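Local atomic coordinates of peptide synthetase, module 7 (Actinoplanes teichomyceticus, PDB entry 4TX3), a protein that probably serves as a condensation-like domain in module 7 of the teicoplanin peptide synthetase, of the kind that recruits cytochrome P450 enzymes to the carrier-bound peptide. Residues E255-D260 with R326-V331; L264-L269 with V310-S315. All coordinates share one frame; numbering follows the deposited sequence.

In the fold
Contact 1 joins the loop that leads into helix 261-278 to helix 320-334; contact 2 joins helix 261-278 itself to strand 306-313. Each turns on one glutamine reaching across. Contact 1 lies nearer the surface, where Gln328 packs on the loop 255-260; contact 2 is buried, and Gln266 reaches the strand there. The chemistry differs accordingly: van der Waals packing of an amide over a peptide in the first, a water shared between amide, carbonyl and hydroxyl in the second. Their centres lie about 11 Å apart, and Arg326 of contact 1 reaches the end of strand 306-313. Along the chain, contact 2 is nested inside contact 1.

Contact 1 (E255-D260 with R326-V331); sequences ESAGAD and RVQEAV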
# COMPACT_ATOMS: atom_id res chain seq x y z
N GLU B 255 15.33 10.98 -18.89
CA GLU B 255 16.55 10.61 -18.20
C GLU B 255 17.76 11.39 -18.77
O GLU B 255 18.76 11.57 -18.07
CB GLU B 255 16.72 9.08 -18.25
CG GLU B 255 18.14 8.54 -18.23
CD GLU B 255 18.17 7.02 -18.26
OE1 GLU B 255 17.25 6.41 -18.85
OE2 GLU B 255 19.11 6.44 -17.68
N SER B 256 17.63 11.89 -20.00
CA SER B 256 18.46 13.02 -20.43
C SER B 256 17.94 14.26 -19.69
O SER B 256 16.79 14.67 -19.90
CB SER B 256 18.42 13.21 -21.95
OG SER B 256 17.41 14.12 -22.36
N ALA B 257 18.78 14.83 -18.82
CA ALA B 257 18.36 15.68 -17.69
C ALA B 257 17.58 14.84 -16.66
O ALA B 257 17.48 13.62 -16.80
CB ALA B 257 17.53 16.88 -18.15
N GLY B 258 17.04 15.48 -15.63
CA GLY B 258 16.55 14.72 -14.49
C GLY B 258 15.05 14.66 -14.32
O GLY B 258 14.56 14.15 -13.32
N ALA B 259 14.32 15.17 -15.31
CA ALA B 259 12.90 15.43 -15.12
C ALA B 259 12.01 14.21 -15.32
O ALA B 259 12.07 13.53 -16.34
CB ALA B 259 12.45 16.54 -16.05
N ASP B 260 11.16 13.96 -14.34
CA ASP B 260 10.18 12.88 -14.45
C ASP B 260 9.00 13.30 -15.31
O ASP B 260 8.85 14.47 -15.68
CB ASP B 260 9.71 12.47 -13.05
CG ASP B 260 9.20 13.64 -12.24
OD1 ASP B 260 9.57 14.80 -12.57
OD2 ASP B 260 8.42 13.42 -11.28
N ARG B 326 13.33 24.86 -17.08
CA ARG B 326 12.76 25.95 -16.26
C ARG B 326 11.74 25.44 -15.25
O ARG B 326 11.70 25.90 -14.10
CB ARG B 326 12.11 27.02 -17.14
CG ARG B 326 13.07 27.88 -17.90
CD ARG B 326 12.36 28.89 -18.79
NE ARG B 326 13.23 29.30 -19.89
CZ ARG B 326 12.87 30.11 -20.88
NH1 ARG B 326 11.64 30.62 -20.94
NH2 ARG B 326 13.75 30.40 -21.82
N VAL B 327 10.90 24.50 -15.69
CA VAL B 327 9.92 23.87 -14.82
C VAL B 327 10.63 23.14 -13.69
O VAL B 327 10.32 23.32 -12.51
CB VAL B 327 9.01 22.87 -15.60
CG1 VAL B 327 8.32 21.87 -14.66
CG2 VAL B 327 8.01 23.62 -16.46
N GLN B 328 11.63 22.34 -14.07
CA GLN B 328 12.32 21.48 -13.14
C GLN B 328 13.08 22.30 -12.12
O GLN B 328 13.12 21.97 -10.94
CB GLN B 328 13.25 20.54 -13.90
CG GLN B 328 14.16 19.70 -13.03
CD GLN B 328 15.04 18.76 -13.86
OE1 GLN B 328 14.88 18.66 -15.09
NE2 GLN B 328 15.96 18.06 -13.20
N GLU B 329 13.68 23.40 -12.57
CA GLU B 329 14.36 24.28 -11.65
C GLU B 329 13.37 24.91 -10.66
O GLU B 329 13.60 24.88 -9.45
CB GLU B 329 15.12 25.36 -12.39
CG GLU B 329 15.78 26.34 -11.47
CD GLU B 329 16.77 27.22 -12.18
OE1 GLU B 329 16.40 28.37 -12.51
OE2 GLU B 329 17.92 26.76 -12.41
N ALA B 330 12.27 25.45 -11.18
CA ALA B 330 11.23 26.05 -10.35
C ALA B 330 10.63 25.07 -9.34
O ALA B 330 10.42 25.42 -8.18
CB ALA B 330 10.13 26.63 -11.23
N VAL B 331 10.35 23.84 -9.78
CA VAL B 331 9.72 22.86 -8.90
C VAL B 331 10.66 22.47 -7.77
O VAL B 331 10.28 22.48 -6.60
CB VAL B 331 9.28 21.60 -9.67
CG1 VAL B 331 8.83 20.51 -8.72
CG2 VAL B 331 8.18 21.94 -10.65
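Gln328 meets Gly258 and Ala259 with the amide at the end of its side chain, which lies over the face of the peptide joining those two residues. The two flat groups are not stacked in parallel but inclined by about 54°. Its OE1 comes 3.4 Å from Ala259 CB, while its NE2 sits 3.6 Å from Gly258 CA. Although Gln328 OE1 is only 3.5 Å from Ala259 N, it stands above the peptide plane rather than ahead of the N-H, so this approach is packing and not a hydrogen bond. Gly258 has no side chain, which allows Gln328 NE2 to settle close against its CA; alanine suits the next position, its small methyl turned toward the helix. Ala257 CB is more distant, 4.4 Å from Gln328 OE1.

The reach of the glutamine follows from its torsions: CG is anti to the backbone N (chi1 173°) and the chain continues extended, spanning the gap between helix and loop with its methylenes. The loop is the turn between helices 244-255 and 261-278, in the C-terminal half of a condensation-type domain with the chloramphenicol acetyltransferase-like fold. Ala257 has a positive phi of 66° at this turn, and Asp260 takes the N-cap position of helix 261-278 without a capping bond from its side chain.

Farther out, the buried valines of the same helix pack inward. Val327 packs on Gln263, Gln266 and Thr312, and Val331 on Gln263 and Val310; branched hydrocarbon side chains fit this face, which lies against both helix 261-278 and strand 306-313. Gln263 also touches the side chain of Gln328. Two residues before Gln328, Arg326 NH1 is hydrogen-bonded to the carbonyl oxygens of Asp313 and Ser315.

Contact 2 (L264-L269 with V310-S315); sequences LVQAAL and VRTDLS
Gln266 stretches straight from its helix to Val310, with CG anti to the backbone N (chi1 -178°) and the rest of the chain extended, while Val310 holds CG1 anti to its own N (chi1 172°), which places CG1 3.7 Å from Gln266 NE2. The two side chains cross at about a right angle, and Gln266 NE2 lies 3.6 Å from Val310 CB. The motif is a helix packed on the antiparallel strand pair 281-288 and 306-313, within the condensation-type fold. Val310, buried and beta-branched, suits a strand whose inner side faces the helix; Arg311, between the two inward residues, points away and forms a salt bridge with Asp281.

A water supplies the polar link. It accepts from Gln266 NE2 at 2.7 Å. It donates to Val310 O at 3.0 Å. Thr312 OG1 is hydrogen-bonded to the same water at 2.7 Å. Amide and hydroxyl thus share one buried water, giving the glutamine N-H a partner beside the valine hydrocarbon.

At the strand end the chain bends in an Asx turn: Asp313 OD1 accepts from Ser315 N (3.1 Å), 49° out of the carboxylate plane, and from Ser315 OG (3.0 Å) on its syn side, both from the same face.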
# COMPACT_ATOMS: atom_id res chain seq x y z
N LEU B 264 7.48 16.87 -17.40
CA LEU B 264 7.46 16.93 -18.86
C LEU B 264 6.10 17.38 -19.37
O LEU B 264 6.02 18.21 -20.27
CB LEU B 264 7.80 15.57 -19.47
CG LEU B 264 9.22 15.05 -19.29
CD1 LEU B 264 9.43 13.85 -20.16
CD2 LEU B 264 10.22 16.10 -19.63
N VAL B 265 5.05 16.81 -18.79
CA VAL B 265 3.68 17.14 -19.19
C VAL B 265 3.35 18.56 -18.74
O VAL B 265 2.64 19.31 -19.43
CB VAL B 265 2.66 16.12 -18.59
CG1 VAL B 265 1.24 16.52 -18.92
CG2 VAL B 265 2.96 14.70 -19.11
N GLN B 266 3.87 18.96 -17.59
CA GLN B 266 3.66 20.32 -17.14
C GLN B 266 4.29 21.31 -18.11
O GLN B 266 3.71 22.36 -18.41
CB GLN B 266 4.22 20.52 -15.74
CG GLN B 266 3.99 21.89 -15.21
CD GLN B 266 4.46 22.00 -13.79
OE1 GLN B 266 4.74 20.99 -13.14
NE2 GLN B 266 4.57 23.24 -13.28
N ALA B 267 5.47 20.96 -18.63
CA ALA B 267 6.12 21.80 -19.64
C ALA B 267 5.24 21.93 -20.87
O ALA B 267 4.90 23.04 -21.29
CB ALA B 267 7.47 21.21 -20.01
N ALA B 268 4.86 20.78 -21.42
CA ALA B 268 4.06 20.73 -22.64
C ALA B 268 2.76 21.53 -22.52
O ALA B 268 2.42 22.31 -23.42
CB ALA B 268 3.76 19.27 -22.98
N LEU B 269 2.04 21.35 -21.42
CA LEU B 269 0.81 22.10 -21.16
C LEU B 269 1.06 23.61 -21.10
O LEU B 269 0.25 24.40 -21.61
CB LEU B 269 0.15 21.63 -19.86
CG LEU B 269 -1.09 22.40 -19.40
CD1 LEU B 269 -2.24 22.28 -20.38
CD2 LEU B 269 -1.52 21.96 -18.01
N VAL B 310 3.16 26.35 -9.34
CA VAL B 310 4.49 26.59 -9.89
C VAL B 310 4.40 27.58 -11.03
O VAL B 310 3.61 27.42 -11.97
CB VAL B 310 5.16 25.28 -10.34
CG1 VAL B 310 6.46 25.58 -11.09
CG2 VAL B 310 5.44 24.39 -9.12
N ARG B 311 5.18 28.65 -10.91
CA ARG B 311 5.16 29.70 -11.89
C ARG B 311 6.20 29.40 -12.94
O ARG B 311 7.33 29.03 -12.61
CB ARG B 311 5.42 31.05 -11.23
CG ARG B 311 5.33 32.23 -12.15
CD ARG B 311 5.76 33.48 -11.40
NE ARG B 311 5.51 34.69 -12.16
CZ ARG B 311 5.50 35.91 -11.64
NH1 ARG B 311 5.74 36.07 -10.34
NH2 ARG B 311 5.24 36.96 -12.40
N THR B 312 5.83 29.53 -14.21
CA THR B 312 6.78 29.22 -15.26
C THR B 312 6.89 30.39 -16.21
O THR B 312 5.89 31.01 -16.54
CB THR B 312 6.37 27.92 -16.01
OG1 THR B 312 6.45 26.82 -15.09
CG2 THR B 312 7.30 27.65 -17.17
N ASP B 313 8.11 30.72 -16.60
CA ASP B 313 8.36 31.81 -17.54
C ASP B 313 8.67 31.27 -18.93
O ASP B 313 9.67 30.59 -19.11
CB ASP B 313 9.50 32.69 -17.03
CG ASP B 313 9.93 33.75 -18.05
OD1 ASP B 313 9.17 34.08 -18.98
OD2 ASP B 313 11.05 34.28 -17.89
N LEU B 314 7.82 31.60 -19.91
CA LEU B 314 7.95 31.04 -21.26
C LEU B 314 8.38 32.05 -22.32
O LEU B 314 8.12 31.85 -23.50
CB LEU B 314 6.63 30.41 -21.69
CG LEU B 314 6.22 29.27 -20.75
CD1 LEU B 314 4.98 29.66 -19.95
CD2 LEU B 314 6.00 27.99 -21.52
N SER B 315 9.06 33.11 -21.91
CA SER B 315 9.52 34.10 -22.86
C SER B 315 10.70 33.58 -23.69
O SER B 315 11.36 32.62 -23.30
CB SER B 315 9.92 35.40 -22.14
OG SER B 315 10.95 35.18 -21.19
O HOH W 1 4.17 25.65 -14.33